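Local coordinates for piwi domain-containing protein (Vanderwaltozyma polyspora, PDB 5THE) that probably binds guide RNA as the C-terminal lobe of a budding yeast Argonaute, a protein that contributes to selective cleavage of RNA targets, at residues 71-76 / 237-242; 78-83 / 183-188; 101-106 / 221-226. One frame throughout, in Å; residues are numbered along the deposited sequence.

Contact 1: 71-76 / 237-242; sequences STPAKQ and KMNLKL. With nucleotides of chain B.
Helix 228-241 of the MID domain, which carries part of the pocket for the guide RNA's 5' end, meets loop 71-76 at its C-terminal turn through Asn-239 and Leu-242. The side chain of Asn-239 leaves the helix with CG anti to the backbone N (chi1 -169°), which brings its amide up to the backbone of the loop. There CG comes within 3.6 Å of the carbonyl oxygen of Ser-71, while Thr-72 brings its methyl CG2 to 4.1 Å from the same Asn-239 CG, the two side chains meeting at a slant. Pro-73 follows. Its CD borders the amide, and CG, on the outer part of the ring, lies 4.1 Å from CB of Leu-242, with the two side chains crossing at about a right angle. The loop is tied down beyond this contact as well, since Thr-72 OG1 bonds Gly-114 O and the backbone of Ser-71 pairs with Ser-245.

RNA lies at Lys-237, two residues before Asn-239. Bends at several bonds along its chain deliver NZ between two phosphates, with hydrogen bonds of 2.8 Å to OP2 of U1 of chain B and 2.7 Å to OP1 of A3 of chain B. Its CE passes 3.2 Å from O3' of A2 of chain B. A further bond from NZ to Ile-549 O brings in the protein's C-terminus, and the surrounding phosphates would probably favour the charged form of the amine. Lys-241, extended and bonded to Asn-215 O, keeps NZ 3.9 Å from OP1 of U1 of chain B. A lysine bridging the phosphates of the first and third nucleotides is consistent with the 5'-phosphate pocket of Argonaute MID domains.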
loop_
_atom_site.group_PDB
_atom_site.type_symbol
_atom_site.label_atom_id
_atom_site.label_comp_id
_atom_site.label_asym_id
_atom_site.label_seq_id
_atom_site.Cartn_x
_atom_site.Cartn_y
_atom_site.Cartn_z
ATOM N N SER A 71 -7.508 6.774 14.759
ATOM C CA SER A 71 -6.610 7.836 15.203
ATOM C C SER A 71 -6.609 8.941 14.163
ATOM O O SER A 71 -6.255 8.705 13.003
ATOM C CB SER A 71 -5.184 7.311 15.423
ATOM O OG SER A 71 -4.291 8.375 15.732
ATOM N N THR A 72 -6.976 10.144 14.587
ATOM C CA THR A 72 -7.055 11.327 13.745
ATOM C C THR A 72 -6.258 12.445 14.397
ATOM O O THR A 72 -5.836 12.323 15.551
ATOM C CB THR A 72 -8.524 11.730 13.565
ATOM O OG1 THR A 72 -9.136 11.885 14.850
ATOM C CG2 THR A 72 -9.269 10.664 12.773
ATOM N N PRO A 73 -6.014 13.554 13.683
ATOM C CA PRO A 73 -5.267 14.656 14.306
ATOM C C PRO A 73 -5.975 15.168 15.551
ATOM O O PRO A 73 -7.202 15.314 15.583
ATOM C CB PRO A 73 -5.225 15.725 13.209
ATOM C CG PRO A 73 -5.415 14.966 11.937
ATOM C CD PRO A 73 -6.373 13.877 12.287
ATOM N N ALA A 74 -5.188 15.429 16.591
ATOM C CA ALA A 74 -5.769 15.945 17.825
ATOM C C ALA A 74 -6.215 17.392 17.669
ATOM O O ALA A 74 -7.163 17.823 18.329
ATOM C CB ALA A 74 -4.765 15.809 18.965
ATOM N N LYS A 75 -5.577 18.136 16.774
ATOM C CA LYS A 75 -5.886 19.533 16.511
ATOM C C LYS A 75 -6.534 19.676 15.137
ATOM O O LYS A 75 -6.242 18.907 14.214
ATOM C CB LYS A 75 -4.604 20.366 16.552
ATOM C CG LYS A 75 -3.849 20.243 17.849
ATOM C CD LYS A 75 -4.332 21.336 18.803
ATOM C CE LYS A 75 -3.846 22.740 18.417
ATOM N NZ LYS A 75 -4.902 23.801 18.636
ATOM N N GLN A 76 -7.373 20.700 14.995
ATOM C CA GLN A 76 -7.922 21.040 13.693
ATOM C C GLN A 76 -6.804 21.327 12.700
ATOM O O GLN A 76 -5.809 21.980 13.031
ATOM C CB GLN A 76 -8.835 22.254 13.806
ATOM C CG GLN A 76 -9.705 22.432 12.583
ATOM C CD GLN A 76 -10.564 23.657 12.679
ATOM O OE1 GLN A 76 -10.056 24.769 12.808
ATOM N NE2 GLN A 76 -11.877 23.465 12.633
ATOM N N LYS A 237 -7.139 8.705 2.838
ATOM C CA LYS A 237 -5.762 8.936 2.419
ATOM C C LYS A 237 -5.150 10.104 3.172
ATOM O O LYS A 237 -4.005 10.022 3.621
ATOM C CB LYS A 237 -5.719 9.163 0.898
ATOM C CG LYS A 237 -6.151 7.924 0.106
ATOM C CD LYS A 237 -7.084 8.241 -1.074
ATOM C CE LYS A 237 -6.392 9.026 -2.192
ATOM N NZ LYS A 237 -5.249 8.303 -2.843
ATOM N N MET A 238 -5.904 11.199 3.320
ATOM C CA MET A 238 -5.410 12.349 4.069
ATOM C C MET A 238 -5.040 11.948 5.483
ATOM O O MET A 238 -3.961 12.295 5.982
ATOM C CB MET A 238 -6.474 13.441 4.100
ATOM C CG MET A 238 -6.840 13.976 2.719
ATOM S SD MET A 238 -8.138 15.217 2.880
ATOM C CE MET A 238 -8.115 15.977 1.240
ATOM N N ASN A 239 -5.933 11.208 6.143
ATOM C CA ASN A 239 -5.704 10.824 7.530
ATOM C C ASN A 239 -4.415 10.024 7.670
ATOM O O ASN A 239 -3.637 10.253 8.601
ATOM C CB ASN A 239 -6.896 10.024 8.056
ATOM C CG ASN A 239 -6.856 9.820 9.585
ATOM O OD1 ASN A 239 -7.255 8.786 10.088
ATOM N ND2 ASN A 239 -6.434 10.824 10.305
ATOM N N LEU A 240 -4.162 9.092 6.737
ATOM C CA LEU A 240 -2.896 8.357 6.754
ATOM C C LEU A 240 -1.707 9.301 6.608
ATOM O O LEU A 240 -0.721 9.189 7.350
ATOM C CB LEU A 240 -2.877 7.292 5.655
ATOM C CG LEU A 240 -3.867 6.131 5.862
ATOM C CD1 LEU A 240 -3.903 5.219 4.638
ATOM C CD2 LEU A 240 -3.527 5.327 7.143
ATOM N N LYS A 241 -1.775 10.229 5.638
ATOM C CA LYS A 241 -0.698 11.195 5.444
ATOM C C LYS A 241 -0.492 12.050 6.682
ATOM O O LYS A 241 0.639 12.435 6.989
ATOM C CB LYS A 241 -0.991 12.072 4.224
ATOM C CG LYS A 241 -0.711 11.336 2.920
ATOM C CD LYS A 241 -1.371 12.012 1.751
ATOM C CE LYS A 241 -0.901 11.428 0.425
ATOM N NZ LYS A 241 -1.621 12.081 -0.727
ATOM N N LEU A 242 -1.566 12.308 7.429
ATOM C CA LEU A 242 -1.501 12.975 8.719
ATOM C C LEU A 242 -1.162 12.023 9.873
ATOM O O LEU A 242 -1.448 12.356 11.027
ATOM C CB LEU A 242 -2.825 13.686 8.985
ATOM C CG LEU A 242 -3.028 14.872 8.040
ATOM C CD1 LEU A 242 -4.512 15.219 7.877
ATOM C CD2 LEU A 242 -2.244 16.051 8.595
ATOM P P A B 2 -9.904 11.173 -8.283
ATOM O OP1 A B 2 -10.025 10.300 -9.477
ATOM O OP2 A B 2 -10.866 12.295 -8.046
ATOM O "O5'" A B 2 -9.883 10.240 -6.994
ATOM C "C5'" A B 2 -9.425 10.735 -5.733
ATOM C "C4'" A B 2 -9.917 9.871 -4.607
ATOM O "O4'" A B 2 -11.348 10.017 -4.488
ATOM C "C3'" A B 2 -9.727 8.377 -4.789
ATOM O "O3'" A B 2 -8.430 7.961 -4.473
ATOM C "C2'" A B 2 -10.797 7.797 -3.876
ATOM O "O2'" A B 2 -10.406 7.930 -2.517
ATOM C "C1'" A B 2 -11.933 8.777 -4.127
ATOM N N9 A B 2 -12.805 8.382 -5.251
ATOM C C8 A B 2 -12.613 8.666 -6.580
ATOM N N7 A B 2 -13.566 8.241 -7.361
ATOM C C5 A B 2 -14.464 7.661 -6.471
ATOM C C6 A B 2 -15.685 7.029 -6.684
ATOM N N6 A B 2 -16.193 6.902 -7.911
ATOM N N1 A B 2 -16.341 6.539 -5.597
ATOM C C2 A B 2 -15.775 6.698 -4.387
ATOM N N3 A B 2 -14.612 7.281 -4.058
ATOM C C4 A B 2 -14.011 7.733 -5.164
ATOM O OP3 U B 1 -2.461 10.638 -5.089
ATOM P P U B 1 -3.580 11.544 -4.765
ATOM O OP1 U B 1 -3.045 12.845 -4.295
ATOM O OP2 U B 1 -4.537 10.845 -3.892
ATOM O "O5'" U B 1 -4.321 11.881 -6.118
ATOM C "C5'" U B 1 -5.283 10.998 -6.677
ATOM C "C4'" U B 1 -6.134 11.754 -7.651
ATOM O "O4'" U B 1 -5.304 12.229 -8.753
ATOM C "C3'" U B 1 -7.282 10.971 -8.272
ATOM O "O3'" U B 1 -8.432 11.815 -8.336
ATOM C "C2'" U B 1 -6.772 10.648 -9.678
ATOM O "O2'" U B 1 -7.784 10.477 -10.647
ATOM C "C1'" U B 1 -5.893 11.861 -9.988
ATOM N N1 U B 1 -4.815 11.570 -10.954
ATOM C C2 U B 1 -4.757 12.318 -12.103
ATOM O O2 U B 1 -5.544 13.215 -12.315
ATOM N N3 U B 1 -3.747 11.997 -12.982
ATOM C C4 U B 1 -2.799 11.005 -12.811
ATOM O O4 U B 1 -1.938 10.831 -13.679
ATOM C C5 U B 1 -2.929 10.256 -11.599
ATOM C C6 U B 1 -3.913 10.553 -10.740
ATOM P P A B 3 -7.788 6.724 -5.252
ATOM O OP1 A B 3 -6.394 6.687 -4.716
ATOM O OP2 A B 3 -8.033 6.851 -6.720
ATOM O "O5'" A B 3 -8.616 5.469 -4.716
ATOM C "C5'" A B 3 -8.565 5.122 -3.341
ATOM C "C4'" A B 3 -9.621 4.112 -2.990
ATOM O "O4'" A B 3 -10.948 4.688 -3.099
ATOM C "C3'" A B 3 -9.684 2.887 -3.881
ATOM O "O3'" A B 3 -8.691 1.953 -3.540
ATOM C "C2'" A B 3 -11.095 2.381 -3.629
ATOM O "O2'" A B 3 -11.162 1.699 -2.383
ATOM C "C1'" A B 3 -11.862 3.701 -3.521
ATOM N N9 A B 3 -12.350 4.078 -4.847
ATOM C C8 A B 3 -11.637 4.675 -5.864
ATOM N N7 A B 3 -12.344 4.828 -6.957
ATOM C C5 A B 3 -13.579 4.299 -6.627
ATOM C C6 A B 3 -14.740 4.172 -7.379
ATOM N N6 A B 3 -14.814 4.611 -8.648
ATOM N N1 A B 3 -15.795 3.595 -6.764
ATOM C C2 A B 3 -15.660 3.175 -5.489
ATOM N N3 A B 3 -14.604 3.228 -4.671
ATOM C C4 A B 3 -13.594 3.812 -5.331
#

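Contact 2: 78-83 / 183-188; sequences NLRAIF and SNTYIL
Asn-78 to Ile-82 and Thr-185 to Leu-188 run side by side as parallel strands, with the bonding beginning one residue earlier, at Asn-184 O, and nearly every polar backbone atom facing the seam is used. Asn-184 O takes two donors from one residue: Asn-78 N at 3.0 Å, and, through a weak bond, the side-chain ND2 of Asn-78 at 3.3 Å. The bonds then alternate between the strands. Tyr-186 N gives an almost straight bond of 2.7 Å to Asn-78 O, and Tyr-186 O receives Arg-80 N at 2.9 Å. Arg-80 O accepts Leu-188 N at 2.8 Å, with the donor tilted 30° from the carbonyl plane; Leu-188 O in turn accepts Ile-82 N.

Polar side-chain ends find partners farther off: Arg-80 NH2 bonds Lys-122 O, Asn-184 ND2 bonds Gln-76 O, and Tyr-186 OH bonds Ser-216 OG. The aliphatic part of Arg-80 stays behind, its CG 3.6 Å from CG2 of Thr-185. On the opposite face Leu-79 and Tyr-186 point the same way, with Leu-79 CD1 3.8 Å from Tyr-186 CD1.

Strand 77-85 is an inner strand of the parallel MID sheet, for Leu-79 and Ala-81 bond in the other direction to Asn-118 and Ile-124. Helix 95-111 covers Leu-79, Ala-81 and Leu-188, while helix 228-241 lies on Tyr-186 and Leu-188.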
loop_
_atom_site.group_PDB
_atom_site.type_symbol
_atom_site.label_atom_id
_atom_site.label_comp_id
_atom_site.label_asym_id
_atom_site.label_seq_id
_atom_site.Cartn_x
_atom_site.Cartn_y
_atom_site.Cartn_z
ATOM N N ASN A 78 -5.711 22.858 8.894
ATOM C CA ASN A 78 -6.140 23.753 7.825
ATOM C C ASN A 78 -6.082 23.021 6.493
ATOM O O ASN A 78 -5.094 22.346 6.186
ATOM C CB ASN A 78 -5.261 25.002 7.766
ATOM C CG ASN A 78 -5.329 25.816 9.040
ATOM O OD1 ASN A 78 -6.396 26.261 9.440
ATOM N ND2 ASN A 78 -4.191 26.003 9.688
ATOM N N LEU A 79 -7.129 23.174 5.696
ATOM C CA LEU A 79 -7.248 22.508 4.400
ATOM C C LEU A 79 -7.356 23.594 3.338
ATOM O O LEU A 79 -8.354 24.317 3.292
ATOM C CB LEU A 79 -8.462 21.578 4.363
ATOM C CG LEU A 79 -8.658 20.777 3.069
ATOM C CD1 LEU A 79 -7.488 19.844 2.857
ATOM C CD2 LEU A 79 -9.955 19.987 3.089
ATOM N N ARG A 80 -6.332 23.710 2.492
ATOM C CA ARG A 80 -6.256 24.752 1.473
ATOM C C ARG A 80 -6.460 24.128 0.100
ATOM O O ARG A 80 -5.673 23.272 -0.320
ATOM C CB ARG A 80 -4.912 25.478 1.503
ATOM C CG ARG A 80 -4.697 26.379 2.700
ATOM C CD ARG A 80 -5.843 27.359 2.897
ATOM N NE ARG A 80 -6.002 28.305 1.792
ATOM C CZ ARG A 80 -5.211 29.355 1.578
ATOM N NH1 ARG A 80 -4.177 29.586 2.380
ATOM N NH2 ARG A 80 -5.452 30.170 0.557
ATOM N N ALA A 81 -7.500 24.562 -0.596
ATOM C CA ALA A 81 -7.753 24.091 -1.942
ATOM C C ALA A 81 -6.947 24.924 -2.933
ATOM O O ALA A 81 -6.919 26.155 -2.851
ATOM C CB ALA A 81 -9.247 24.169 -2.261
ATOM N N ILE A 82 -6.282 24.252 -3.859
ATOM C CA ILE A 82 -5.584 24.902 -4.960
ATOM C C ILE A 82 -6.154 24.313 -6.238
ATOM O O ILE A 82 -5.980 23.119 -6.511
ATOM C CB ILE A 82 -4.065 24.705 -4.882
ATOM C CG1 ILE A 82 -3.516 25.324 -3.589
ATOM C CG2 ILE A 82 -3.380 25.293 -6.134
ATOM C CD1 ILE A 82 -2.003 25.147 -3.419
ATOM N N PHE A 83 -6.866 25.133 -6.998
ATOM C CA PHE A 83 -7.477 24.683 -8.241
ATOM C C PHE A 83 -6.431 24.757 -9.346
ATOM O O PHE A 83 -5.972 25.844 -9.713
ATOM C CB PHE A 83 -8.702 25.533 -8.576
ATOM C CG PHE A 83 -9.553 24.965 -9.677
ATOM C CD1 PHE A 83 -9.270 25.237 -11.004
ATOM C CD2 PHE A 83 -10.635 24.161 -9.384
ATOM C CE1 PHE A 83 -10.046 24.709 -12.024
ATOM C CE2 PHE A 83 -11.422 23.633 -10.399
ATOM C CZ PHE A 83 -11.120 23.906 -11.718
ATOM N N SER A 183 1.914 26.835 8.384
ATOM C CA SER A 183 2.060 25.519 8.984
ATOM C C SER A 183 0.685 24.910 9.254
ATOM O O SER A 183 -0.350 25.585 9.192
ATOM C CB SER A 183 2.853 25.610 10.283
ATOM O OG SER A 183 2.160 26.431 11.209
ATOM N N ASN A 184 0.679 23.615 9.568
ATOM C CA ASN A 184 -0.559 22.917 9.898
ATOM C C ASN A 184 -1.530 23.004 8.717
ATOM O O ASN A 184 -2.741 23.176 8.885
ATOM C CB ASN A 184 -1.164 23.495 11.186
ATOM C CG ASN A 184 -2.457 22.821 11.612
ATOM O OD1 ASN A 184 -2.673 21.633 11.377
ATOM N ND2 ASN A 184 -3.335 23.602 12.237
ATOM N N THR A 185 -0.992 22.908 7.501
ATOM C CA THR A 185 -1.809 23.084 6.310
ATOM C C THR A 185 -1.697 21.869 5.397
ATOM O O THR A 185 -0.594 21.427 5.055
ATOM C CB THR A 185 -1.424 24.364 5.563
ATOM O OG1 THR A 185 -1.895 25.491 6.305
ATOM C CG2 THR A 185 -2.066 24.391 4.195
ATOM N N TYR A 186 -2.854 21.332 5.027
ATOM C CA TYR A 186 -2.974 20.234 4.084
ATOM C C TYR A 186 -3.444 20.814 2.766
ATOM O O TYR A 186 -4.415 21.579 2.738
ATOM C CB TYR A 186 -3.970 19.184 4.594
ATOM C CG TYR A 186 -3.846 17.858 3.887
ATOM C CD1 TYR A 186 -4.345 17.687 2.597
ATOM C CD2 TYR A 186 -3.210 16.780 4.500
ATOM C CE1 TYR A 186 -4.223 16.483 1.939
ATOM C CE2 TYR A 186 -3.083 15.565 3.853
ATOM C CZ TYR A 186 -3.590 15.425 2.572
ATOM O OH TYR A 186 -3.470 14.233 1.916
ATOM N N ILE A 187 -2.757 20.476 1.680
ATOM C CA ILE A 187 -3.104 21.010 0.372
ATOM C C ILE A 187 -4.038 20.049 -0.344
ATOM O O ILE A 187 -3.757 18.852 -0.438
ATOM C CB ILE A 187 -1.853 21.260 -0.477
ATOM C CG1 ILE A 187 -1.029 22.398 0.103
ATOM C CG2 ILE A 187 -2.270 21.582 -1.914
ATOM C CD1 ILE A 187 0.363 22.395 -0.431
ATOM N N LEU A 188 -5.126 20.578 -0.891
ATOM C CA LEU A 188 -6.008 19.818 -1.775
ATOM C C LEU A 188 -5.881 20.392 -3.181
ATOM O O LEU A 188 -6.370 21.489 -3.463
ATOM C CB LEU A 188 -7.453 19.864 -1.282
ATOM C CG LEU A 188 -8.468 19.168 -2.187
ATOM C CD1 LEU A 188 -8.107 17.685 -2.379
ATOM C CD2 LEU A 188 -9.881 19.338 -1.624
#

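Contact 3: 101-106 / 221-226; sequences ISMDKF and DNFKKN. With nucleotides of chain B.
Phe-223 turns its ring into helix 95-111, where Ser-102, Met-103 and Phe-106 each meet it differently. A chi1 of -173° sets CG of Phe-223 opposite its backbone N and carries the ring beneath Ser-102, whose CB sits over one face, 3.8 Å from CE2 of Phe-223, in a CH-pi contact. Met-103 comes instead to the edge: its SD is 3.7 Å from Phe-223 CE2 and 79° off the ring normal, a Met-aromatic contact. Phe-106 also arrives near the ring plane, its CB 4.0 Å from CZ of Phe-223, and the two aromatic side chains cross at about a right angle.

A polar layer lies beside this packing. Ser-102 OG donates to OD1 of Asn-226 at 2.6 Å, in the carbonyl plane and on a lone pair. One water gives a proton to Ser-102 OG and accepts one from Asn-226 ND2, bracing the amide against rotation. Lys-105 NZ reaches Asn-226 O at 3.0 Å from 50° above the carbonyl plane, and the same amine forms a salt bridge with Asp-109. A methionine in place of Lys-105 would probably strip the Asn-226 carbonyl of this donor and Asp-109 of its counter-charge.

Asn-226 closes a type I turn begun at Phe-223. Just before it, Asn-222 ND2 donates to OP2 of A2 of chain B at 3.2 Å. The aromatic group is shared around: Phe-223 also touches Leu-188 of strand 185-191 and Asn-231 of helix 228-241, while Met-103 and Phe-106 rest on Leu-79 of strand 77-85.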
loop_
_atom_site.group_PDB
_atom_site.type_symbol
_atom_site.label_atom_id
_atom_site.label_comp_id
_atom_site.label_asym_id
_atom_site.label_seq_id
_atom_site.Cartn_x
_atom_site.Cartn_y
_atom_site.Cartn_z
ATOM N N ILE A 101 -18.547 25.540 -1.913
ATOM C CA ILE A 101 -19.596 24.652 -1.424
ATOM C C ILE A 101 -19.047 23.242 -1.221
ATOM O O ILE A 101 -19.289 22.606 -0.188
ATOM C CB ILE A 101 -20.793 24.677 -2.391
ATOM C CG1 ILE A 101 -21.487 26.040 -2.280
ATOM C CG2 ILE A 101 -21.747 23.533 -2.098
ATOM C CD1 ILE A 101 -22.376 26.389 -3.450
ATOM N N SER A 102 -18.281 22.741 -2.193
ATOM C CA SER A 102 -17.738 21.388 -2.075
ATOM C C SER A 102 -16.766 21.279 -0.906
ATOM O O SER A 102 -16.739 20.258 -0.214
ATOM C CB SER A 102 -17.054 20.978 -3.376
ATOM O OG SER A 102 -18.017 20.747 -4.380
ATOM N N MET A 103 -15.961 22.322 -0.674
ATOM C CA MET A 103 -15.022 22.305 0.440
ATOM C C MET A 103 -15.759 22.286 1.769
ATOM O O MET A 103 -15.329 21.625 2.722
ATOM C CB MET A 103 -14.098 23.525 0.368
ATOM C CG MET A 103 -13.102 23.488 -0.791
ATOM S SD MET A 103 -12.044 22.030 -0.741
ATOM C CE MET A 103 -10.929 22.488 0.591
ATOM N N ASP A 104 -16.880 22.996 1.845
ATOM C CA ASP A 104 -17.635 23.027 3.089
ATOM C C ASP A 104 -18.337 21.704 3.341
ATOM O O ASP A 104 -18.364 21.206 4.476
ATOM C CB ASP A 104 -18.650 24.166 3.060
ATOM C CG ASP A 104 -19.320 24.365 4.400
ATOM O OD1 ASP A 104 -18.689 24.989 5.275
ATOM O OD2 ASP A 104 -20.460 23.891 4.583
ATOM N N LYS A 105 -18.933 21.129 2.301
ATOM C CA LYS A 105 -19.552 19.821 2.452
ATOM C C LYS A 105 -18.506 18.766 2.800
ATOM O O LYS A 105 -18.751 17.888 3.635
ATOM C CB LYS A 105 -20.304 19.465 1.170
ATOM C CG LYS A 105 -20.799 18.032 1.086
ATOM C CD LYS A 105 -22.183 17.874 1.663
ATOM C CE LYS A 105 -22.835 16.598 1.144
ATOM N NZ LYS A 105 -21.893 15.444 1.111
ATOM N N PHE A 106 -17.327 18.846 2.177
ATOM C CA PHE A 106 -16.243 17.928 2.511
ATOM C C PHE A 106 -15.897 17.993 3.997
ATOM O O PHE A 106 -15.875 16.963 4.685
ATOM C CB PHE A 106 -15.002 18.237 1.666
ATOM C CG PHE A 106 -13.838 17.342 1.974
ATOM C CD1 PHE A 106 -13.762 16.076 1.426
ATOM C CD2 PHE A 106 -12.832 17.759 2.832
ATOM C CE1 PHE A 106 -12.686 15.232 1.716
ATOM C CE2 PHE A 106 -11.758 16.929 3.135
ATOM C CZ PHE A 106 -11.682 15.665 2.571
ATOM N N ASP A 221 -14.372 17.142 -11.607
ATOM C CA ASP A 221 -15.675 16.606 -12.012
ATOM C C ASP A 221 -16.144 15.497 -11.084
ATOM O O ASP A 221 -17.350 15.232 -11.017
ATOM C CB ASP A 221 -15.658 16.110 -13.459
ATOM C CG ASP A 221 -15.629 17.263 -14.466
ATOM O OD1 ASP A 221 -16.044 18.385 -14.102
ATOM O OD2 ASP A 221 -15.195 17.049 -15.621
ATOM N N ASN A 222 -15.232 14.877 -10.338
ATOM C CA ASN A 222 -15.640 13.945 -9.296
ATOM C C ASN A 222 -15.994 14.678 -8.011
ATOM O O ASN A 222 -17.083 14.490 -7.453
ATOM C CB ASN A 222 -14.526 12.937 -9.016
ATOM C CG ASN A 222 -14.252 12.033 -10.176
ATOM O OD1 ASN A 222 -15.130 11.772 -10.995
ATOM N ND2 ASN A 222 -13.018 11.535 -10.257
ATOM N N PHE A 223 -15.060 15.498 -7.523
ATOM C CA PHE A 223 -15.223 16.179 -6.242
ATOM C C PHE A 223 -16.507 16.990 -6.212
ATOM O O PHE A 223 -17.241 16.976 -5.215
ATOM C CB PHE A 223 -14.007 17.081 -5.998
ATOM C CG PHE A 223 -13.967 17.722 -4.635
ATOM C CD1 PHE A 223 -14.316 17.001 -3.502
ATOM C CD2 PHE A 223 -13.551 19.040 -4.484
ATOM C CE1 PHE A 223 -14.275 17.595 -2.249
ATOM C CE2 PHE A 223 -13.496 19.639 -3.225
ATOM C CZ PHE A 223 -13.859 18.909 -2.109
ATOM N N LYS A 224 -16.809 17.685 -7.312
ATOM C CA LYS A 224 -17.961 18.580 -7.365
ATOM C C LYS A 224 -19.295 17.859 -7.185
ATOM O O LYS A 224 -20.310 18.527 -6.971
ATOM C CB LYS A 224 -17.950 19.351 -8.692
ATOM C CG LYS A 224 -18.493 18.571 -9.865
ATOM C CD LYS A 224 -18.152 19.262 -11.182
ATOM C CE LYS A 224 -18.394 20.762 -11.109
ATOM N NZ LYS A 224 -19.800 21.093 -10.759
ATOM N N LYS A 225 -19.328 16.525 -7.260
ATOM C CA LYS A 225 -20.580 15.808 -7.034
ATOM C C LYS A 225 -21.005 15.835 -5.571
ATOM O O LYS A 225 -22.166 15.551 -5.272
ATOM C CB LYS A 225 -20.461 14.350 -7.495
ATOM C CG LYS A 225 -20.129 14.164 -8.970
ATOM C CD LYS A 225 -19.807 12.707 -9.236
ATOM C CE LYS A 225 -19.313 12.511 -10.650
ATOM N NZ LYS A 225 -18.967 11.102 -10.979
ATOM N N ASN A 226 -20.093 16.145 -4.656
ATOM C CA ASN A 226 -20.413 16.276 -3.231
ATOM C C ASN A 226 -20.957 14.975 -2.641
ATOM O O ASN A 226 -21.896 14.977 -1.845
ATOM C CB ASN A 226 -21.384 17.435 -2.992
ATOM C CG ASN A 226 -20.816 18.754 -3.464
ATOM O OD1 ASN A 226 -19.619 19.001 -3.314
ATOM N ND2 ASN A 226 -21.661 19.602 -4.054
ATOM P P A B 2 -9.904 11.173 -8.283
ATOM O OP1 A B 2 -10.025 10.300 -9.477
ATOM O OP2 A B 2 -10.866 12.295 -8.046
ATOM O "O5'" A B 2 -9.883 10.240 -6.994
ATOM C "C5'" A B 2 -9.425 10.735 -5.733
ATOM C "C4'" A B 2 -9.917 9.871 -4.607
ATOM O "O4'" A B 2 -11.348 10.017 -4.488
ATOM C "C3'" A B 2 -9.727 8.377 -4.789
ATOM O "O3'" A B 2 -8.430 7.961 -4.473
ATOM C "C2'" A B 2 -10.797 7.797 -3.876
ATOM O "O2'" A B 2 -10.406 7.930 -2.517
ATOM C "C1'" A B 2 -11.933 8.777 -4.127
ATOM N N9 A B 2 -12.805 8.382 -5.251
ATOM C C8 A B 2 -12.613 8.666 -6.580
ATOM N N7 A B 2 -13.566 8.241 -7.361
ATOM C C5 A B 2 -14.464 7.661 -6.471
ATOM C C6 A B 2 -15.685 7.029 -6.684
ATOM N N6 A B 2 -16.193 6.902 -7.911
ATOM N N1 A B 2 -16.341 6.539 -5.597
ATOM C C2 A B 2 -15.775 6.698 -4.387
ATOM N N3 A B 2 -14.612 7.281 -4.058
ATOM C C4 A B 2 -14.011 7.733 -5.164
HETATM O O HOH W 1 -18.071 17.831 -1.209
HETATM O O HOH W 2 -20.372 22.082 -5.250
#

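Overall arrangement
The three contacts show how a domain is knitted from segments distant in sequence. Along the chain contact 1 encloses the other two, whereas contacts 2 and 3 interleave. Their centres lie about 13 Å (contacts 1 and 2), 15 Å (2 and 3) and 20 Å (1 and 3) apart. Contact 2 pairs two strands of the parallel MID sheet; contact 3 sets helix 95-111 against segment 221-226, and contact 1 lies at the end of helix 228-241. Met-238 on Phe-106, Leu-79 on Met-103 and Leu-242 on Tyr-186 join them into continuous packing. The RNA-binding ends of Lys-237 and Asn-222 thus project from one shared framework.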